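Local atomic coordinates of putative nucleoprotein (PDB entry 4EWC), a protein that encapsidates the negative-strand viral RNA of an orthomyxovirus, protecting it from nucleases and forming the ribonucleoprotein that serves as template for transcription and replication. Residues A[237-240]-A[241-244]; A[252-255]-A[256-260]; A[469-472]-A[473-476]. All coordinates share one frame; numbering follows the deposited sequence.

All three contacts are local and partly buried; none lies wholly in the core. Contact 1 sits farthest out, about 29 Å from the centre of the chain, in the loop between helices 226-236 and 253-269. Contact 2 is the N-cap and first turns of helix 253-269, and the two touch: R237 pairs with E253, and Y243 packs on I256. Contact 3 is on the opposite side of the chain's centre, about 42 Å from contact 1 between centres, against the second subunit. The chemistry follows the setting: a beta turn with a proline-tyrosine CH-pi contact and a bridging water, a regular helical ladder, and two overlapping turns beside charged side chains.

Contact 1 (A[237-240]-A[241-244]); sequences RPKR and SDYR
P238 and Y243 make the apolar part of this contact. The pyrrolidine ring sits obliquely against the phenol, with P238 CB over one ring face, 4.0 Å from the centroid of the Y243 ring and 30° off its normal, a CH-pi contact. P238 CD reaches the hydroxyl end of the same side chain, 3.3 Å from Y243 OH. The tyrosine swings back over the proline because its CG stands anti to its own carbonyl carbon (chi1 -62°).

Two direct hydrogen bonds join K239 and D242. D242 N donates to K239 O at 2.9 Å, rather bent and from above the carbonyl plane; with R240 and S241 in the two middle positions, this is a type I beta turn. In return, K239 N gives a nearly straight bond to D242 OD2 (2.8 Å, 170°), met on the anti side of the carboxylate and tilted out of its plane. D242 thus holds K239 with both its backbone and its side chain. The second half of the basic run R237 to R240, probably a nuclear localization signal, forms the first half of the turn; the side chain of R240 is exposed.

Water adds a third kind of link. One molecule lies at the edge of the Y243 ring, in its plane, accepting from Y243 OH and donating to P238 O at 2.7 Å. The buried phenol is thereby tied to the backbone of the residue it covers. Beyond the loop, D242 touches L149 and Y243 touches N146, both on helix 142-162.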
loop_
_atom_site.group_PDB
_atom_site.type_symbol
_atom_site.label_atom_id
_atom_site.label_comp_id
_atom_site.label_asym_id
_atom_site.label_seq_id
_atom_site.Cartn_x
_atom_site.Cartn_y
_atom_site.Cartn_z
ATOM N N ARG A 237 37.667 9.341 -19.590
ATOM C CA ARG A 237 37.290 8.253 -18.703
ATOM C C ARG A 237 38.512 7.578 -18.056
ATOM O O ARG A 237 39.627 7.725 -18.557
ATOM C CB ARG A 237 36.403 7.252 -19.445
ATOM C CG ARG A 237 37.067 6.590 -20.615
ATOM C CD ARG A 237 36.100 5.710 -21.362
ATOM N NE ARG A 237 36.809 5.009 -22.423
ATOM C CZ ARG A 237 36.276 4.094 -23.216
ATOM N NH1 ARG A 237 34.999 3.740 -23.093
ATOM N NH2 ARG A 237 37.032 3.541 -24.143
ATOM N N PRO A 238 38.308 6.853 -16.935
ATOM C CA PRO A 238 39.484 6.309 -16.246
ATOM C C PRO A 238 40.267 5.347 -17.140
ATOM O O PRO A 238 39.686 4.744 -18.061
ATOM C CB PRO A 238 38.888 5.559 -15.043
ATOM C CG PRO A 238 37.500 6.091 -14.894
ATOM C CD PRO A 238 37.052 6.430 -16.283
ATOM N N LYS A 239 41.575 5.244 -16.887
ATOM C CA LYS A 239 42.435 4.334 -17.631
ATOM C C LYS A 239 42.400 2.970 -16.960
ATOM O O LYS A 239 41.942 2.840 -15.829
ATOM C CB LYS A 239 43.869 4.851 -17.658
ATOM C CG LYS A 239 44.078 6.212 -18.334
ATOM C CD LYS A 239 43.874 6.134 -19.842
ATOM C CE LYS A 239 42.706 7.028 -20.273
ATOM N NZ LYS A 239 42.560 7.177 -21.752
ATOM N N ARG A 240 42.890 1.958 -17.661
ATOM C CA ARG A 240 42.977 0.612 -17.113
ATOM C C ARG A 240 43.684 0.561 -15.760
ATOM O O ARG A 240 43.316 -0.243 -14.884
ATOM C CB ARG A 240 43.653 -0.337 -18.112
ATOM C CG ARG A 240 44.269 -1.599 -17.500
ATOM C CD ARG A 240 43.326 -2.785 -17.549
ATOM N NE ARG A 240 43.826 -3.926 -16.754
ATOM C CZ ARG A 240 44.197 -5.106 -17.256
ATOM N NH1 ARG A 240 44.125 -5.350 -18.565
ATOM N NH2 ARG A 240 44.621 -6.053 -16.442
ATOM N N SER A 241 44.690 1.420 -15.579
ATOM C CA SER A 241 45.477 1.393 -14.345
ATOM C C SER A 241 44.751 2.095 -13.222
ATOM O O SER A 241 45.005 1.826 -12.050
ATOM C CB SER A 241 46.884 1.991 -14.546
ATOM O OG SER A 241 46.818 3.340 -14.938
ATOM N N ASP A 242 43.840 2.987 -13.588
ATOM C CA ASP A 242 43.075 3.734 -12.597
ATOM C C ASP A 242 42.130 2.818 -11.803
ATOM O O ASP A 242 41.937 3.016 -10.603
ATOM C CB ASP A 242 42.301 4.869 -13.280
ATOM C CG ASP A 242 43.217 5.966 -13.794
ATOM O OD1 ASP A 242 44.261 6.205 -13.143
ATOM O OD2 ASP A 242 42.901 6.587 -14.839
ATOM N N TYR A 243 41.571 1.814 -12.484
ATOM C CA TYR A 243 40.619 0.886 -11.876
ATOM C C TYR A 243 41.263 -0.157 -10.942
ATOM O O TYR A 243 42.408 -0.559 -11.134
ATOM C CB TYR A 243 39.867 0.118 -12.960
ATOM C CG TYR A 243 39.021 0.939 -13.891
ATOM C CD1 TYR A 243 37.957 1.688 -13.410
ATOM C CD2 TYR A 243 39.246 0.918 -15.267
ATOM C CE1 TYR A 243 37.158 2.434 -14.268
ATOM C CE2 TYR A 243 38.444 1.647 -16.140
ATOM C CZ TYR A 243 37.404 2.405 -15.636
ATOM O OH TYR A 243 36.609 3.135 -16.481
ATOM N N ARG A 244 40.498 -0.600 -9.949
ATOM C CA ARG A 244 40.837 -1.783 -9.176
ATOM C C ARG A 244 40.305 -3.027 -9.875
ATOM O O ARG A 244 39.101 -3.145 -10.137
ATOM C CB ARG A 244 40.271 -1.708 -7.763
ATOM C CG ARG A 244 40.771 -0.519 -6.977
ATOM C CD ARG A 244 40.282 -0.606 -5.557
ATOM N NE ARG A 244 40.516 0.642 -4.841
ATOM C CZ ARG A 244 39.958 0.941 -3.676
ATOM N NH1 ARG A 244 39.126 0.091 -3.090
ATOM N NH2 ARG A 244 40.223 2.094 -3.105
HETATM O O HOH W 1 37.409 3.488 -18.770
#

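Contact 2 (A[252-255]-A[256-260]); sequences TESS and ISNQC
I256 meets T252 where helix 253-269 begins, T252 being the N-cap: I256 N donates to T252 O at 3.0 Å, and the CG1 branch of I256, anti to the carbonyl carbon (chi1 -58°), folds back along the helix to lie 3.2 Å from that same T252 O. The threonine caps the helix as well, its OG1 accepting from S255 N at 3.2 Å, an amide of the first turn that has no carbonyl behind it. With OG1 between its backbone N and carbonyl carbon (chi1 64°), T252 turns the oxygen back over the helix end. From there the regular alpha-helical pattern takes over, S257 N to E253 O and N258 N to S254 O, both close to straight, and Q259 N to S255 O.

The side chains fan out round this frame. E253 extends from the first turn and pairs with R237 of the preceding loop, a salt bridge at OE2. S257, one turn on, follows on the same flank: its CB lies 3.3 Å from E253 O, while its OG has a weak hydrogen bond to R237 NH1. The guanidinium of R237 therefore straddles the first two turns, joining the loop to the helix.

I256 is buried, and its tip packs on Y243. S257 touches F150 of helix 142-162, whereas N258 and Q259 turn to the loop at H307. On that side the carboxamide of N258 leans back over the preceding turn, with ND2 3.7 Å from S254 OG.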
loop_
_atom_site.group_PDB
_atom_site.type_symbol
_atom_site.label_atom_id
_atom_site.label_comp_id
_atom_site.label_asym_id
_atom_site.label_seq_id
_atom_site.Cartn_x
_atom_site.Cartn_y
_atom_site.Cartn_z
ATOM N N THR A 252 39.655 -4.603 -19.432
ATOM C CA THR A 252 40.349 -3.500 -20.076
ATOM C C THR A 252 39.656 -2.170 -19.760
ATOM O O THR A 252 38.660 -2.146 -19.023
ATOM C CB THR A 252 40.449 -3.715 -21.593
ATOM O OG1 THR A 252 39.136 -3.717 -22.162
ATOM C CG2 THR A 252 41.135 -5.041 -21.897
ATOM N N GLU A 253 40.210 -1.078 -20.290
ATOM C CA GLU A 253 39.631 0.241 -20.108
ATOM C C GLU A 253 38.219 0.272 -20.689
ATOM O O GLU A 253 37.274 0.662 -20.016
ATOM C CB GLU A 253 40.479 1.334 -20.770
ATOM C CG GLU A 253 39.727 2.672 -20.853
ATOM C CD GLU A 253 40.465 3.773 -21.586
ATOM O OE1 GLU A 253 41.710 3.749 -21.621
ATOM O OE2 GLU A 253 39.786 4.681 -22.118
ATOM N N SER A 254 38.106 -0.140 -21.947
ATOM C CA SER A 254 36.831 -0.247 -22.642
ATOM C C SER A 254 35.873 -1.140 -21.862
ATOM O O SER A 254 34.699 -0.795 -21.658
ATOM C CB SER A 254 37.057 -0.820 -24.034
ATOM O OG SER A 254 35.838 -1.104 -24.684
ATOM N N SER A 255 36.391 -2.277 -21.421
ATOM C CA SER A 255 35.623 -3.300 -20.717
ATOM C C SER A 255 34.936 -2.761 -19.471
ATOM O O SER A 255 33.744 -2.993 -19.249
ATOM C CB SER A 255 36.549 -4.484 -20.354
ATOM O OG SER A 255 36.148 -5.152 -19.160
ATOM N N ILE A 256 35.692 -2.036 -18.663
ATOM C CA ILE A 256 35.163 -1.520 -17.412
ATOM C C ILE A 256 34.223 -0.339 -17.674
ATOM O O ILE A 256 33.151 -0.241 -17.062
ATOM C CB ILE A 256 36.314 -1.176 -16.441
ATOM C CG1 ILE A 256 37.150 -2.443 -16.213
ATOM C CG2 ILE A 256 35.783 -0.644 -15.133
ATOM C CD1 ILE A 256 38.278 -2.277 -15.248
ATOM N N SER A 257 34.622 0.529 -18.604
ATOM C CA SER A 257 33.774 1.609 -19.055
ATOM C C SER A 257 32.385 1.029 -19.386
ATOM O O SER A 257 31.374 1.473 -18.857
ATOM C CB SER A 257 34.384 2.302 -20.279
ATOM O OG SER A 257 33.714 3.539 -20.563
ATOM N N ASN A 258 32.363 -0.010 -20.211
ATOM C CA ASN A 258 31.116 -0.665 -20.551
ATOM C C ASN A 258 30.332 -1.218 -19.347
ATOM O O ASN A 258 29.105 -1.123 -19.303
ATOM C CB ASN A 258 31.331 -1.712 -21.648
ATOM C CG ASN A 258 31.807 -1.088 -22.953
ATOM O OD1 ASN A 258 31.688 0.121 -23.141
ATOM N ND2 ASN A 258 32.350 -1.900 -23.852
ATOM N N GLN A 259 31.019 -1.761 -18.354
ATOM C CA GLN A 259 30.323 -2.198 -17.146
ATOM C C GLN A 259 29.619 -1.026 -16.447
ATOM O O GLN A 259 28.456 -1.134 -16.072
ATOM C CB GLN A 259 31.292 -2.889 -16.178
ATOM C CG GLN A 259 31.805 -4.212 -16.665
ATOM C CD GLN A 259 32.805 -4.829 -15.701
ATOM O OE1 GLN A 259 33.775 -4.186 -15.309
ATOM N NE2 GLN A 259 32.576 -6.076 -15.316
ATOM N N CYS A 260 30.339 0.080 -16.282
ATOM C CA CYS A 260 29.794 1.303 -15.711
ATOM C C CYS A 260 28.628 1.878 -16.520
ATOM O O CYS A 260 27.603 2.306 -15.968
ATOM C CB CYS A 260 30.908 2.363 -15.598
ATOM S SG CYS A 260 32.264 1.929 -14.441
#

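Contact 3 (A[469-472]-A[473-476]); sequences RYRS and NIKA
From Y470 to I474 the backbone makes two overlapping beta turns, the second of type I; the first is closed by a weak bond from N473 N to Y470 O (3.2 Å) and the second by I474 N to R471 O (3.0 Å, 152°).

Y470 and N473 project from the first turn side by side, pointing the same way, with ring and amide planes 80° apart. N473 ND2 comes obliquely to the tyrosine, 3.8 Å from Y470 CD2, and makes its hydrogen bond to E468, the residue just before R469. The aliphatic part of R469 lies over one face of the ring: R469 CG sits above its centre, so the ring has an arginine chain on its face and an asparagine beside it.

R471 and I474 cross at about a right angle. The arginine leaves with CG anti to the backbone N (chi1 166°), then bends at chi2, and this kink returns the guanidinium to the second turn. Its NH1 lies 3.7 Å from I474 CG2 and 3.3 Å from I474 O, the carbonyl oxygen standing at the edge of the guanidinium plane. I474 CB is 3.2 Å from R471 O, and the isoleucine packs on F275 of helix 272-275. K475 curls back, bent at chi2, until its NZ makes a weak 3.5 Å bond to S472 O.

The arrangement reaches past the chain. The buried Y470 OH is hydrogen-bonded to V582 N of the second subunit, and the ring packs on I581 there, while N473 touches S579 of the same subunit. The paired turns thus present a tyrosine and an asparagine to strand 577-583 of the partner, making this loop of the orthomyxovirus nucleoprotein C-terminal family region part of the interface with the second subunit in this assembly.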
loop_
_atom_site.group_PDB
_atom_site.type_symbol
_atom_site.label_atom_id
_atom_site.label_comp_id
_atom_site.label_asym_id
_atom_site.label_seq_id
_atom_site.Cartn_x
_atom_site.Cartn_y
_atom_site.Cartn_z
ATOM N N ARG A 469 1.765 6.406 -7.102
ATOM C CA ARG A 469 1.884 4.975 -6.851
ATOM C C ARG A 469 1.171 4.106 -7.910
ATOM O O ARG A 469 1.410 2.890 -8.020
ATOM C CB ARG A 469 1.399 4.675 -5.429
ATOM C CG ARG A 469 0.608 3.411 -5.230
ATOM C CD ARG A 469 -0.018 3.340 -3.840
ATOM N NE ARG A 469 0.935 3.002 -2.780
ATOM C CZ ARG A 469 1.029 1.795 -2.225
ATOM N NH1 ARG A 469 0.234 0.812 -2.632
ATOM N NH2 ARG A 469 1.908 1.573 -1.257
ATOM N N TYR A 470 0.304 4.736 -8.709
ATOM C CA TYR A 470 -0.357 4.033 -9.819
ATOM C C TYR A 470 -0.025 4.604 -11.197
ATOM O O TYR A 470 -0.207 5.784 -11.461
ATOM C CB TYR A 470 -1.875 3.954 -9.632
ATOM C CG TYR A 470 -2.303 3.359 -8.317
ATOM C CD1 TYR A 470 -2.331 1.992 -8.133
ATOM C CD2 TYR A 470 -2.684 4.175 -7.257
ATOM C CE1 TYR A 470 -2.723 1.446 -6.931
ATOM C CE2 TYR A 470 -3.079 3.639 -6.059
ATOM C CZ TYR A 470 -3.094 2.266 -5.902
ATOM O OH TYR A 470 -3.479 1.724 -4.709
ATOM N N ARG A 471 0.466 3.720 -12.053
ATOM C CA ARG A 471 0.703 3.968 -13.463
ATOM C C ARG A 471 -0.594 4.447 -14.137
ATOM O O ARG A 471 -0.567 5.290 -15.029
ATOM C CB ARG A 471 1.198 2.667 -14.122
ATOM C CG ARG A 471 1.175 2.638 -15.652
ATOM C CD ARG A 471 2.116 3.671 -16.248
ATOM N NE ARG A 471 2.090 3.714 -17.715
ATOM C CZ ARG A 471 1.457 4.646 -18.432
ATOM N NH1 ARG A 471 0.776 5.614 -17.830
ATOM N NH2 ARG A 471 1.499 4.610 -19.757
ATOM N N SER A 472 -1.726 3.925 -13.684
ATOM C CA SER A 472 -3.014 4.298 -14.242
ATOM C C SER A 472 -3.344 5.794 -14.097
ATOM O O SER A 472 -3.921 6.396 -15.007
ATOM C CB SER A 472 -4.132 3.412 -13.670
ATOM O OG SER A 472 -4.004 3.242 -12.268
ATOM N N ASN A 473 -2.954 6.377 -12.965
ATOM C CA ASN A 473 -3.143 7.803 -12.695
ATOM C C ASN A 473 -2.187 8.710 -13.490
ATOM O O ASN A 473 -2.306 9.929 -13.476
ATOM C CB ASN A 473 -2.993 8.086 -11.196
ATOM C CG ASN A 473 -4.137 7.515 -10.373
ATOM O OD1 ASN A 473 -5.241 7.312 -10.893
ATOM N ND2 ASN A 473 -3.884 7.247 -9.084
ATOM N N ILE A 474 -1.250 8.106 -14.205
ATOM C CA ILE A 474 -0.275 8.861 -14.970
ATOM C C ILE A 474 -0.803 9.144 -16.362
ATOM O O ILE A 474 -1.104 8.218 -17.113
ATOM C CB ILE A 474 1.075 8.086 -15.076
ATOM C CG1 ILE A 474 1.792 8.103 -13.720
ATOM C CG2 ILE A 474 1.947 8.664 -16.194
ATOM C CD1 ILE A 474 3.043 7.265 -13.658
ATOM N N LYS A 475 -0.905 10.423 -16.714
ATOM C CA LYS A 475 -1.483 10.799 -18.013
ATOM C C LYS A 475 -0.438 10.927 -19.136
ATOM O O LYS A 475 -0.762 10.804 -20.306
ATOM C CB LYS A 475 -2.345 12.069 -17.889
ATOM C CG LYS A 475 -3.410 12.019 -16.783
ATOM C CD LYS A 475 -4.103 10.651 -16.753
ATOM C CE LYS A 475 -5.192 10.567 -15.677
ATOM N NZ LYS A 475 -5.847 9.213 -15.686
ATOM N N ALA A 476 0.821 11.160 -18.775
ATOM C CA ALA A 476 1.880 11.270 -19.776
ATOM C C ALA A 476 2.132 9.928 -20.459
ATOM O O ALA A 476 1.804 8.876 -19.918
ATOM C CB ALA A 476 3.164 11.792 -19.143
#